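Local atomic coordinates of putative Fe-S biosynthesis protein (Lactobacillus acidophilus, PDB entry 2QGO), a protein that probably takes part in the assembly of iron-sulphur clusters. Residues N5-D10 with N68-K73; I27-D32 with S51-D56; G34-I39 with D59-V64; L84-V89 with L99-G104. All coordinates share one frame; numbering follows the deposited sequence.

Contact 1 of 4, residues N5-D10 with N68-K73; sequences NIKFTD and NEQNVK
Q70 sends CG away from its own carbonyl carbon (chi1 -71°) and runs on extended through chi2, a course that lays its terminal amide alongside the backbone of F8. There the amide mimics a neighbouring strand, closing a two-bond ring on the edge strand 6-8 of the mixed sheet. F8 N donates to Q70 OE1 at 2.8 Å, almost straight, and Q70 NE2 returns a bond to F8 O, also 2.8 Å long. Each carbonyl oxygen is met in its plane on a lone pair, and F8 O lies within 6° of the Q70 amide plane, so the pair of bonds fixes the rotation of the amide. OE1 also lies at the edge of the F8 ring, near its plane.

The F8 ring and V72 reach toward one another, F8 CE1 coming within 3.8 Å of V72 CG2. V13 and L16 of helix 10-18 add to the packing around F8, and M90 of strand 88-93 touches it too. Beside this, I6 CG2 lies 4.0 Å from N68 CB. One water ties the two segments together: it donates to I6 O and to Q70 OE1, and accepts from E69 N at 2.9 Å.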
loop_
_atom_site.group_PDB
_atom_site.type_symbol
_atom_site.label_atom_id
_atom_site.label_comp_id
_atom_site.label_asym_id
_atom_site.label_seq_id
_atom_site.Cartn_x
_atom_site.Cartn_y
_atom_site.Cartn_z
ATOM N N ASN A 5 2.950 -5.829 -10.997
ATOM C CA ASN A 5 3.501 -4.547 -11.385
ATOM C C ASN A 5 2.428 -3.514 -11.086
ATOM O O ASN A 5 1.234 -3.833 -11.036
ATOM C CB ASN A 5 3.901 -4.530 -12.863
ATOM C CG ASN A 5 2.715 -4.494 -13.783
ATOM O OD1 ASN A 5 2.076 -5.518 -14.042
ATOM N ND2 ASN A 5 2.392 -3.300 -14.275
ATOM N N ILE A 6 2.849 -2.279 -10.867
ATOM C CA ILE A 6 1.899 -1.235 -10.537
ATOM C C ILE A 6 2.330 0.110 -11.078
ATOM O O ILE A 6 3.517 0.368 -11.253
ATOM C CB ILE A 6 1.739 -1.124 -8.997
ATOM C CG1 ILE A 6 0.551 -0.229 -8.645
ATOM C CG2 ILE A 6 3.023 -0.554 -8.372
ATOM C CD1 ILE A 6 0.232 -0.201 -7.152
ATOM N N LYS A 7 1.358 0.969 -11.335
ATOM C CA LYS A 7 1.641 2.313 -11.822
ATOM C C LYS A 7 0.808 3.288 -10.998
ATOM O O LYS A 7 -0.333 2.980 -10.633
ATOM C CB LYS A 7 1.288 2.447 -13.314
ATOM C CG LYS A 7 1.717 3.785 -13.911
ATOM C CD LYS A 7 1.749 3.755 -15.435
ATOM C CE LYS A 7 2.530 4.957 -15.998
ATOM N NZ LYS A 7 2.613 4.927 -17.496
ATOM N N PHE A 8 1.388 4.446 -10.684
ATOM C CA PHE A 8 0.688 5.474 -9.915
ATOM C C PHE A 8 0.401 6.646 -10.848
ATOM O O PHE A 8 1.317 7.171 -11.483
ATOM C CB PHE A 8 1.544 5.991 -8.754
ATOM C CG PHE A 8 1.979 4.930 -7.780
ATOM C CD1 PHE A 8 3.068 4.111 -8.060
ATOM C CD2 PHE A 8 1.309 4.760 -6.569
ATOM C CE1 PHE A 8 3.490 3.134 -7.147
ATOM C CE2 PHE A 8 1.724 3.784 -5.645
ATOM C CZ PHE A 8 2.816 2.975 -5.940
ATOM N N THR A 9 -0.859 7.061 -10.932
ATOM C CA THR A 9 -1.214 8.187 -11.788
ATOM C C THR A 9 -0.577 9.466 -11.236
ATOM O O THR A 9 -0.051 9.477 -10.120
ATOM C CB THR A 9 -2.749 8.391 -11.853
ATOM O OG1 THR A 9 -3.238 8.811 -10.571
ATOM C CG2 THR A 9 -3.438 7.099 -12.261
ATOM N N ASP A 10 -0.624 10.542 -12.015
ATOM C CA ASP A 10 -0.048 11.801 -11.566
ATOM C C ASP A 10 -0.679 12.279 -10.263
ATOM O O ASP A 10 0.014 12.765 -9.370
ATOM C CB ASP A 10 -0.200 12.890 -12.638
ATOM C CG ASP A 10 0.701 12.654 -13.842
ATOM O OD1 ASP A 10 1.843 12.166 -13.652
ATOM O OD2 ASP A 10 0.277 12.968 -14.978
ATOM N N ASN A 68 7.546 -1.454 -10.753
ATOM C CA ASN A 68 7.006 -0.187 -11.221
ATOM C C ASN A 68 8.158 0.558 -11.874
ATOM O O ASN A 68 9.320 0.252 -11.629
ATOM C CB ASN A 68 6.422 0.657 -10.077
ATOM C CG ASN A 68 7.447 0.997 -9.005
ATOM O OD1 ASN A 68 7.747 0.171 -8.143
ATOM N ND2 ASN A 68 7.996 2.211 -9.058
ATOM N N GLU A 69 7.831 1.539 -12.699
ATOM C CA GLU A 69 8.847 2.311 -13.393
ATOM C C GLU A 69 8.919 3.708 -12.807
ATOM O O GLU A 69 9.424 4.628 -13.438
ATOM C CB GLU A 69 8.500 2.376 -14.878
ATOM C CG GLU A 69 7.951 1.052 -15.392
ATOM C CD GLU A 69 8.430 0.717 -16.787
ATOM O OE1 GLU A 69 8.154 1.515 -17.716
ATOM O OE2 GLU A 69 9.073 -0.351 -16.958
ATOM N N GLN A 70 8.430 3.857 -11.581
ATOM C CA GLN A 70 8.431 5.160 -10.940
ATOM C C GLN A 70 9.351 5.278 -9.726
ATOM O O GLN A 70 9.287 6.254 -8.977
ATOM C CB GLN A 70 6.989 5.541 -10.604
ATOM C CG GLN A 70 6.194 5.872 -11.857
ATOM C CD GLN A 70 4.697 5.896 -11.637
ATOM O OE1 GLN A 70 4.058 4.846 -11.527
ATOM N NE2 GLN A 70 4.128 7.092 -11.574
ATOM N N ASN A 71 10.216 4.283 -9.553
ATOM C CA ASN A 71 11.188 4.275 -8.465
ATOM C C ASN A 71 10.560 4.237 -7.088
ATOM O O ASN A 71 11.106 4.787 -6.139
ATOM C CB ASN A 71 12.092 5.497 -8.574
ATOM C CG ASN A 71 12.784 5.572 -9.903
ATOM O OD1 ASN A 71 13.653 4.755 -10.201
ATOM N ND2 ASN A 71 12.388 6.536 -10.727
ATOM N N VAL A 72 9.410 3.589 -6.986
ATOM C CA VAL A 72 8.728 3.475 -5.713
ATOM C C VAL A 72 9.126 2.151 -5.072
ATOM O O VAL A 72 9.068 1.097 -5.710
ATOM C CB VAL A 72 7.194 3.523 -5.904
ATOM C CG1 VAL A 72 6.487 3.323 -4.569
ATOM C CG2 VAL A 72 6.800 4.858 -6.525
ATOM N N LYS A 73 9.547 2.208 -3.815
ATOM C CA LYS A 73 9.934 1.001 -3.099
ATOM C C LYS A 73 8.672 0.432 -2.455
ATOM O O LYS A 73 8.388 0.697 -1.289
ATOM C CB LYS A 73 10.978 1.339 -2.037
ATOM C CG LYS A 73 12.237 1.956 -2.627
ATOM C CD LYS A 73 13.194 2.422 -1.549
ATOM C CE LYS A 73 14.481 2.923 -2.160
ATOM N NZ LYS A 73 15.421 3.423 -1.115
HETATM O O HOH W 1 5.106 2.367 -12.847
#

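Contact 2 of 4, residues I27-D32 with S51-D56; sequences ILITDD and SIIWLD
Four backbone hydrogen bonds join strands 25-30 and 50-55 as antiparallel neighbours. I27 and I53 form one hydrogen-bonded pair: I27 N donates to I53 O at 2.7 Å, and I53 N answers to I27 O at 2.8 Å. I29 and S51 form the other, with S51 N to I29 O at 3.0 Å and a longer bond from I29 N to S51 O at 3.2 Å. Between them L28 and I52 make a non-hydrogen-bonded pair, where the CA of I52 makes a C-H...O contact with I27 O.

The side chains of I27, I29, S51 and I53 share one face of the sheet. I27 puts CG1 anti to its carbonyl carbon (chi1 -61°) and extends CD1 to L55 CD1, a tight carbon contact of 3.4 Å. Farther along, I29 CD1 rests against I53 CG1 at 4.2 Å. S51 OG is buried and has no hydrogen-bonding partner; D31 OD2 is 3.9 Å from it and is engaged instead by I39 N, while D31 OD1 takes the hydroxyl of S38. On the other face the methyl ends of L28 and I52 meet, CD1 to CD1 at 3.8 Å.

The two strands lie in the middle of the mixed sheet. Strand 73-76 flanks 25-30, bonding L28 through Y75, and strand 104-114 flanks 50-55, bonding I52 through D111 and G113. Y62 packs on I29 and Y37 on L55, so the loops of these tyrosines lie over the isoleucine face.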
loop_
_atom_site.group_PDB
_atom_site.type_symbol
_atom_site.label_atom_id
_atom_site.label_comp_id
_atom_site.label_asym_id
_atom_site.label_seq_id
_atom_site.Cartn_x
_atom_site.Cartn_y
_atom_site.Cartn_z
ATOM N N ILE A 27 4.143 -0.683 1.686
ATOM C CA ILE A 27 3.644 -2.046 1.757
ATOM C C ILE A 27 2.164 -2.057 1.413
ATOM O O ILE A 27 1.352 -1.470 2.126
ATOM C CB ILE A 27 3.826 -2.620 3.180
ATOM C CG1 ILE A 27 5.310 -2.644 3.542
ATOM C CG2 ILE A 27 3.196 -4.004 3.272
ATOM C CD1 ILE A 27 5.580 -2.969 5.006
ATOM N N LEU A 28 1.821 -2.714 0.312
ATOM C CA LEU A 28 0.430 -2.816 -0.116
ATOM C C LEU A 28 -0.094 -4.159 0.369
ATOM O O LEU A 28 0.471 -5.201 0.062
ATOM C CB LEU A 28 0.335 -2.735 -1.644
ATOM C CG LEU A 28 -1.027 -2.986 -2.309
ATOM C CD1 LEU A 28 -2.054 -1.961 -1.814
ATOM C CD2 LEU A 28 -0.869 -2.899 -3.840
ATOM N N ILE A 29 -1.167 -4.139 1.143
ATOM C CA ILE A 29 -1.723 -5.381 1.652
ATOM C C ILE A 29 -3.232 -5.317 1.759
ATOM O O ILE A 29 -3.831 -4.244 1.663
ATOM C CB ILE A 29 -1.166 -5.698 3.041
ATOM C CG1 ILE A 29 -1.518 -4.560 3.994
ATOM C CG2 ILE A 29 0.338 -5.890 2.968
ATOM C CD1 ILE A 29 -1.227 -4.865 5.435
ATOM N N THR A 30 -3.843 -6.482 1.945
ATOM C CA THR A 30 -5.286 -6.554 2.109
ATOM C C THR A 30 -5.450 -6.284 3.588
ATOM O O THR A 30 -4.551 -6.559 4.377
ATOM C CB THR A 30 -5.844 -7.965 1.832
ATOM O OG1 THR A 30 -5.378 -8.855 2.852
ATOM C CG2 THR A 30 -5.385 -8.478 0.482
ATOM N N ASP A 31 -6.585 -5.738 3.975
ATOM C CA ASP A 31 -6.804 -5.460 5.378
ATOM C C ASP A 31 -8.084 -6.162 5.797
ATOM O O ASP A 31 -9.162 -5.587 5.702
ATOM C CB ASP A 31 -6.933 -3.952 5.600
ATOM C CG ASP A 31 -6.895 -3.581 7.062
ATOM O OD1 ASP A 31 -7.003 -4.500 7.907
ATOM O OD2 ASP A 31 -6.762 -2.375 7.366
ATOM N N ASP A 32 -7.964 -7.407 6.244
ATOM C CA ASP A 32 -9.124 -8.168 6.676
ATOM C C ASP A 32 -9.212 -8.204 8.202
ATOM O O ASP A 32 -9.972 -8.989 8.769
ATOM C CB ASP A 32 -9.055 -9.595 6.120
ATOM C CG ASP A 32 -7.874 -10.377 6.653
ATOM O OD1 ASP A 32 -7.041 -9.799 7.380
ATOM O OD2 ASP A 32 -7.777 -11.579 6.341
ATOM N N SER A 51 -4.815 -1.385 1.967
ATOM C CA SER A 51 -4.224 -0.199 2.547
ATOM C C SER A 51 -2.746 -0.135 2.233
ATOM O O SER A 51 -2.105 -1.153 1.940
ATOM C CB SER A 51 -4.468 -0.161 4.063
ATOM O OG SER A 51 -4.046 -1.348 4.691
ATOM N N ILE A 52 -2.222 1.080 2.249
ATOM C CA ILE A 52 -0.806 1.318 2.001
ATOM C C ILE A 52 -0.162 1.600 3.342
ATOM O O ILE A 52 -0.545 2.533 4.040
ATOM C CB ILE A 52 -0.573 2.547 1.092
ATOM C CG1 ILE A 52 -0.858 2.179 -0.364
ATOM C CG2 ILE A 52 0.867 3.053 1.250
ATOM C CD1 ILE A 52 0.074 1.097 -0.904
ATOM N N ILE A 53 0.820 0.791 3.698
ATOM C CA ILE A 53 1.518 0.977 4.955
ATOM C C ILE A 53 2.900 1.502 4.624
ATOM O O ILE A 53 3.580 0.938 3.773
ATOM C CB ILE A 53 1.661 -0.367 5.706
ATOM C CG1 ILE A 53 0.285 -1.009 5.878
ATOM C CG2 ILE A 53 2.345 -0.157 7.043
ATOM C CD1 ILE A 53 -0.755 -0.093 6.498
ATOM N N TRP A 54 3.319 2.586 5.266
ATOM C CA TRP A 54 4.657 3.093 4.996
ATOM C C TRP A 54 5.612 2.875 6.169
ATOM O O TRP A 54 5.216 2.932 7.333
ATOM C CB TRP A 54 4.626 4.577 4.593
ATOM C CG TRP A 54 4.220 5.534 5.659
ATOM C CD1 TRP A 54 2.967 6.014 5.896
ATOM C CD2 TRP A 54 5.086 6.185 6.603
ATOM N NE1 TRP A 54 2.994 6.930 6.923
ATOM C CE2 TRP A 54 4.281 7.054 7.376
ATOM C CE3 TRP A 54 6.461 6.119 6.870
ATOM C CZ2 TRP A 54 4.807 7.855 8.397
ATOM C CZ3 TRP A 54 6.989 6.916 7.892
ATOM C CH2 TRP A 54 6.159 7.771 8.642
ATOM N N LEU A 55 6.871 2.602 5.841
ATOM C CA LEU A 55 7.909 2.364 6.841
ATOM C C LEU A 55 9.194 3.057 6.401
ATOM O O LEU A 55 9.268 3.600 5.297
ATOM C CB LEU A 55 8.187 0.862 6.981
ATOM C CG LEU A 55 7.090 -0.106 7.429
ATOM C CD1 LEU A 55 7.642 -1.527 7.338
ATOM C CD2 LEU A 55 6.647 0.194 8.861
ATOM N N ASP A 56 10.207 3.041 7.262
ATOM C CA ASP A 56 11.478 3.661 6.895
ATOM C C ASP A 56 12.536 2.648 6.486
ATOM O O ASP A 56 13.564 3.005 5.918
ATOM C CB ASP A 56 11.972 4.560 8.021
ATOM C CG ASP A 56 11.270 5.900 8.013
ATOM O OD1 ASP A 56 11.461 6.649 7.032
ATOM O OD2 ASP A 56 10.514 6.202 8.960
#

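Contact 3 of 4, residues G34-I39 with D59-V64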
loop_
_atom_site.group_PDB
_atom_site.type_symbol
_atom_site.label_atom_id
_atom_site.label_comp_id
_atom_site.label_asym_id
_atom_site.label_seq_id
_atom_site.Cartn_x
_atom_site.Cartn_y
_atom_site.Cartn_z
ATOM N N GLY A 34 -6.849 -9.130 10.100
ATOM C CA GLY A 34 -5.957 -10.155 10.616
ATOM C C GLY A 34 -4.465 -9.869 10.648
ATOM O O GLY A 34 -3.741 -10.514 11.407
ATOM N N GLY A 35 -3.999 -8.920 9.837
ATOM C CA GLY A 35 -2.576 -8.605 9.801
ATOM C C GLY A 35 -2.100 -7.657 10.889
ATOM O O GLY A 35 -2.906 -6.965 11.528
ATOM N N LYS A 36 -0.788 -7.607 11.098
ATOM C CA LYS A 36 -0.234 -6.735 12.126
ATOM C C LYS A 36 -0.438 -5.252 11.829
ATOM O O LYS A 36 -0.492 -4.441 12.753
ATOM C CB LYS A 36 1.259 -7.027 12.352
ATOM C CG LYS A 36 2.174 -6.824 11.153
ATOM C CD LYS A 36 3.633 -7.064 11.567
ATOM C CE LYS A 36 4.608 -6.829 10.423
ATOM N NZ LYS A 36 6.011 -7.130 10.838
ATOM N N TYR A 37 -0.580 -4.905 10.550
ATOM C CA TYR A 37 -0.779 -3.510 10.154
ATOM C C TYR A 37 -2.238 -3.097 9.890
ATOM O O TYR A 37 -2.483 -2.106 9.194
ATOM C CB TYR A 37 0.047 -3.202 8.903
ATOM C CG TYR A 37 1.542 -3.264 9.113
ATOM C CD1 TYR A 37 2.159 -2.477 10.084
ATOM C CD2 TYR A 37 2.346 -4.090 8.322
ATOM C CE1 TYR A 37 3.539 -2.504 10.267
ATOM C CE2 TYR A 37 3.733 -4.125 8.495
ATOM C CZ TYR A 37 4.323 -3.328 9.471
ATOM O OH TYR A 37 5.685 -3.342 9.655
ATOM N N SER A 38 -3.199 -3.826 10.452
ATOM C CA SER A 38 -4.624 -3.524 10.251
ATOM C C SER A 38 -5.044 -2.070 10.535
ATOM O O SER A 38 -4.696 -1.506 11.565
ATOM C CB SER A 38 -5.471 -4.485 11.088
ATOM O OG SER A 38 -6.842 -4.407 10.744
ATOM N N ILE A 39 -5.829 -1.514 9.609
ATOM C CA ILE A 39 -6.358 -0.136 9.604
ATOM C C ILE A 39 -5.307 0.936 9.833
ATOM O O ILE A 39 -4.419 1.135 8.989
ATOM C CB ILE A 39 -7.543 0.091 10.617
ATOM C CG1 ILE A 39 -7.030 0.152 12.054
ATOM C CG2 ILE A 39 -8.602 -0.985 10.435
ATOM C CD1 ILE A 39 -6.568 1.559 12.485
ATOM N N ASP A 59 10.425 -4.500 5.776
ATOM C CA ASP A 59 9.885 -5.437 6.757
ATOM C C ASP A 59 10.063 -6.824 6.129
ATOM O O ASP A 59 9.473 -7.119 5.091
ATOM C CB ASP A 59 8.392 -5.178 6.987
ATOM C CG ASP A 59 7.797 -6.061 8.085
ATOM O OD1 ASP A 59 8.253 -7.209 8.274
ATOM O OD2 ASP A 59 6.851 -5.601 8.755
ATOM N N PRO A 60 10.891 -7.685 6.742
ATOM C CA PRO A 60 11.106 -9.029 6.191
ATOM C C PRO A 60 9.837 -9.865 5.996
ATOM O O PRO A 60 9.838 -10.819 5.222
ATOM C CB PRO A 60 12.104 -9.658 7.172
ATOM C CG PRO A 60 11.914 -8.860 8.444
ATOM C CD PRO A 60 11.734 -7.457 7.928
ATOM N N ASP A 61 8.756 -9.518 6.692
ATOM C CA ASP A 61 7.496 -10.245 6.524
ATOM C C ASP A 61 6.839 -9.876 5.186
ATOM O O ASP A 61 5.871 -10.515 4.763
ATOM C CB ASP A 61 6.516 -9.923 7.657
ATOM C CG ASP A 61 6.816 -10.692 8.937
ATOM O OD1 ASP A 61 7.801 -11.473 8.967
ATOM O OD2 ASP A 61 6.052 -10.512 9.919
ATOM N N TYR A 62 7.362 -8.844 4.529
ATOM C CA TYR A 62 6.818 -8.382 3.245
ATOM C C TYR A 62 7.980 -8.138 2.287
ATOM O O TYR A 62 8.305 -6.992 1.974
ATOM C CB TYR A 62 6.039 -7.084 3.457
ATOM C CG TYR A 62 4.851 -7.237 4.378
ATOM C CD1 TYR A 62 3.641 -7.736 3.909
ATOM C CD2 TYR A 62 4.952 -6.922 5.729
ATOM C CE1 TYR A 62 2.555 -7.925 4.766
ATOM C CE2 TYR A 62 3.872 -7.105 6.596
ATOM C CZ TYR A 62 2.678 -7.608 6.104
ATOM O OH TYR A 62 1.618 -7.808 6.950
ATOM N N PRO A 63 8.595 -9.221 1.783
ATOM C CA PRO A 63 9.737 -9.205 0.870
ATOM C C PRO A 63 9.488 -9.112 -0.626
ATOM O O PRO A 63 10.411 -8.801 -1.382
ATOM C CB PRO A 63 10.428 -10.510 1.213
ATOM C CG PRO A 63 9.246 -11.434 1.292
ATOM C CD PRO A 63 8.208 -10.615 2.081
ATOM N N VAL A 64 8.265 -9.397 -1.056
ATOM C CA VAL A 64 7.943 -9.380 -2.475
ATOM C C VAL A 64 7.813 -7.986 -3.073
ATOM O O VAL A 64 6.970 -7.189 -2.662
ATOM C CB VAL A 64 6.652 -10.156 -2.743
ATOM C CG1 VAL A 64 6.430 -10.285 -4.254
ATOM C CG2 VAL A 64 6.731 -11.519 -2.079
HETATM O O HOH W 2 -0.861 -6.411 8.101
#
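A single carboxylate oxygen, D59 OD2, is gripped by both a lysine and a tyrosine from the facing loop. The contact joins two type I beta turns, G35 to S38 and D59 to Y62, in loops outside the sheet strands. K36 NZ meets the syn lone pair of D59 OD2 at 2.7 Å in a salt bridge, and Y37 OH donates to the anti lone pair of D59 OD2, also at 2.7 Å. The Y37 ring stands nearly perpendicular to the carboxylate, with their planes 85° apart. The other oxygen, D59 OD1, accepts from D61 N at 2.8 Å in an Asx turn, so both oxygens are held and the carboxylate is unlikely to rotate.

K36 gets there by an extended chain beyond CG, and K36 NZ also makes a longer salt bridge to D61 OD2, 3.5 Å, completing a three-residue charge network. The positive charge probably stabilises the ionised form of both aspartates. An asparagine in place of D59 would probably leave the K36 ammonium without its closest counter-charge and weaken its hold on the turn.

The Y37 and Y62 side chains run antiparallel alongside one another, their ring planes inclined at 38°. The edge of Y37 supplies CE2, which comes 3.5 Å from Y62 CE2, and K36 CE lies near the Y62 ring edge. Both tyrosines rest on I27 and I29 of strand 25-30, and L118 and L119 of helix 115-125 touch Y37. A water bridges the loops, accepting from Y37 N at 2.9 Å and lying 3.1 Å from Y62 OH.

Contact 4 of 4, residues L84-V89 with L99-G104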
loop_
_atom_site.group_PDB
_atom_site.type_symbol
_atom_site.label_atom_id
_atom_site.label_comp_id
_atom_site.label_asym_id
_atom_site.label_seq_id
_atom_site.Cartn_x
_atom_site.Cartn_y
_atom_site.Cartn_z
ATOM N N LEU A 84 -4.187 -9.485 -5.097
ATOM C CA LEU A 84 -3.867 -8.312 -5.901
ATOM C C LEU A 84 -4.125 -8.740 -7.335
ATOM O O LEU A 84 -4.433 -9.910 -7.581
ATOM C CB LEU A 84 -2.406 -7.893 -5.699
ATOM C CG LEU A 84 -2.095 -7.517 -4.243
ATOM C CD1 LEU A 84 -0.625 -7.142 -4.080
ATOM C CD2 LEU A 84 -2.997 -6.358 -3.827
ATOM N N GLY A 85 -4.018 -7.815 -8.281
ATOM C CA GLY A 85 -4.282 -8.182 -9.661
ATOM C C GLY A 85 -3.177 -7.785 -10.607
ATOM O O GLY A 85 -2.234 -7.109 -10.204
ATOM N N PRO A 86 -3.268 -8.188 -11.883
ATOM C CA PRO A 86 -2.261 -7.870 -12.902
ATOM C C PRO A 86 -2.361 -6.438 -13.419
ATOM O O PRO A 86 -3.459 -5.934 -13.662
ATOM C CB PRO A 86 -2.545 -8.897 -13.991
ATOM C CG PRO A 86 -4.046 -9.019 -13.928
ATOM C CD PRO A 86 -4.314 -9.073 -12.428
ATOM N N ASN A 87 -1.208 -5.792 -13.581
ATOM C CA ASN A 87 -1.130 -4.419 -14.077
ATOM C C ASN A 87 -1.971 -3.470 -13.230
ATOM O O ASN A 87 -2.923 -2.854 -13.714
ATOM C CB ASN A 87 -1.585 -4.364 -15.540
ATOM C CG ASN A 87 -0.741 -5.244 -16.445
ATOM O OD1 ASN A 87 -1.269 -6.026 -17.243
ATOM N ND2 ASN A 87 0.573 -5.122 -16.325
ATOM N N MET A 88 -1.605 -3.345 -11.960
ATOM C CA MET A 88 -2.328 -2.476 -11.053
ATOM C C MET A 88 -2.047 -1.000 -11.265
ATOM O O MET A 88 -0.968 -0.598 -11.692
ATOM C CB MET A 88 -2.020 -2.836 -9.600
ATOM C CG MET A 88 -2.532 -4.204 -9.189
ATOM S SD MET A 88 -2.114 -4.618 -7.482
ATOM C CE MET A 88 -0.403 -5.070 -7.700
ATOM N N VAL A 89 -3.052 -0.202 -10.954
ATOM C CA VAL A 89 -2.966 1.233 -11.062
ATOM C C VAL A 89 -3.507 1.828 -9.769
ATOM O O VAL A 89 -4.572 1.432 -9.292
ATOM C CB VAL A 89 -3.814 1.759 -12.243
ATOM C CG1 VAL A 89 -3.890 3.282 -12.193
ATOM C CG2 VAL A 89 -3.212 1.302 -13.570
ATOM N N LEU A 99 -7.390 1.660 -5.872
ATOM C CA LEU A 99 -6.558 0.645 -6.499
ATOM C C LEU A 99 -7.382 -0.181 -7.482
ATOM O O LEU A 99 -8.499 -0.592 -7.174
ATOM C CB LEU A 99 -5.960 -0.274 -5.437
ATOM C CG LEU A 99 -5.100 -1.425 -5.968
ATOM C CD1 LEU A 99 -3.778 -0.880 -6.530
ATOM C CD2 LEU A 99 -4.845 -2.416 -4.850
ATOM N N SER A 100 -6.819 -0.426 -8.662
ATOM C CA SER A 100 -7.497 -1.196 -9.695
ATOM C C SER A 100 -6.496 -1.983 -10.530
ATOM O O SER A 100 -5.287 -1.803 -10.404
ATOM C CB SER A 100 -8.290 -0.262 -10.613
ATOM O OG SER A 100 -7.428 0.652 -11.281
ATOM N N SER A 101 -7.014 -2.856 -11.386
ATOM C CA SER A 101 -6.179 -3.675 -12.261
ATOM C C SER A 101 -6.929 -3.926 -13.565
ATOM O O SER A 101 -7.963 -3.309 -13.813
ATOM C CB SER A 101 -5.868 -5.014 -11.585
ATOM O OG SER A 101 -7.049 -5.782 -11.458
ATOM N N ASP A 102 -6.414 -4.838 -14.389
ATOM C CA ASP A 102 -7.071 -5.165 -15.655
ATOM C C ASP A 102 -8.423 -5.835 -15.413
ATOM O O ASP A 102 -9.282 -5.848 -16.295
ATOM C CB ASP A 102 -6.210 -6.102 -16.504
ATOM C CG ASP A 102 -4.908 -5.471 -16.938
ATOM O OD1 ASP A 102 -4.888 -4.254 -17.233
ATOM O OD2 ASP A 102 -3.904 -6.207 -17.003
ATOM N N GLU A 103 -8.609 -6.383 -14.215
ATOM C CA GLU A 103 -9.851 -7.067 -13.869
ATOM C C GLU A 103 -10.918 -6.136 -13.293
ATOM O O GLU A 103 -12.067 -6.545 -13.096
ATOM C CB GLU A 103 -9.540 -8.200 -12.886
ATOM C CG GLU A 103 -8.297 -8.990 -13.293
ATOM C CD GLU A 103 -8.091 -10.256 -12.485
ATOM O OE1 GLU A 103 -8.029 -10.176 -11.233
ATOM O OE2 GLU A 103 -7.989 -11.341 -13.114
ATOM N N GLY A 104 -10.547 -4.887 -13.031
ATOM C CA GLY A 104 -11.505 -3.940 -12.495
ATOM C C GLY A 104 -11.068 -3.256 -11.210
ATOM O O GLY A 104 -9.894 -3.305 -10.839
HETATM O O HOH W 3 -4.609 -1.875 -15.617
HETATM O O HOH W 4 -6.864 2.911 -9.931
#
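The buried side chains of M88 and L99 lie on one side of the hairpin of strands 88-93 and 96-101, M88 CB 4.0 Å from L99 CD1, whereas V89 and S100 share the other face. CG anti to the backbone N (chi1 178°) brings L99 CD1 against M88 CB. V89 and S100 are an antiparallel hydrogen-bonded pair: V89 N donates to S100 O at 2.8 Å and S100 N to V89 O at 3.0 Å. A water joins V89 O to S100 OG.

The type I turn from S101 to G104, which leads into strand 104-114, meets the loop around P86. D102 N donates to P86 O, and E103 crosses P86 about perpendicularly, its CD 4.0 Å from P86 CD. S101 sets CB 3.3 Å from P86 O and turns OG back to accept from E103 N at 3.2 Å, an ST turn. Here an alanine is likely to leave E103 N without this acceptor, the ST turn lost while the turn's backbone bonds remain. A second water bridges N87 O and D102 OD1.

Strand 6-8 borders the hairpin beside M88, strand 104-114 beside L99, and L28 of strand 25-30 packs on L84 and L99.

In the fold
Contacts 1, 2 and 4 all reach the one mixed sheet, while contact 3 joins loops beside it. Contact 2 lies near the centre of the chain, with contact 3 about 7 Å away between centres; their segments alternate in sequence, and D31 and the two tyrosines link them. The segments of contact 1 enclose those of both in the sequence, yet contacts 1 and 3 lie on opposite sides of the chain's centre, about 20 Å apart. Contact 4 follows later and adjoins contact 1 where M88 bonds to the backbone of N5 and K7, beside the neighbouring strands 6-8 and 88-93. L28 connects contacts 2 and 4 by packing. Residues distant in sequence are thereby drawn into one compact domain.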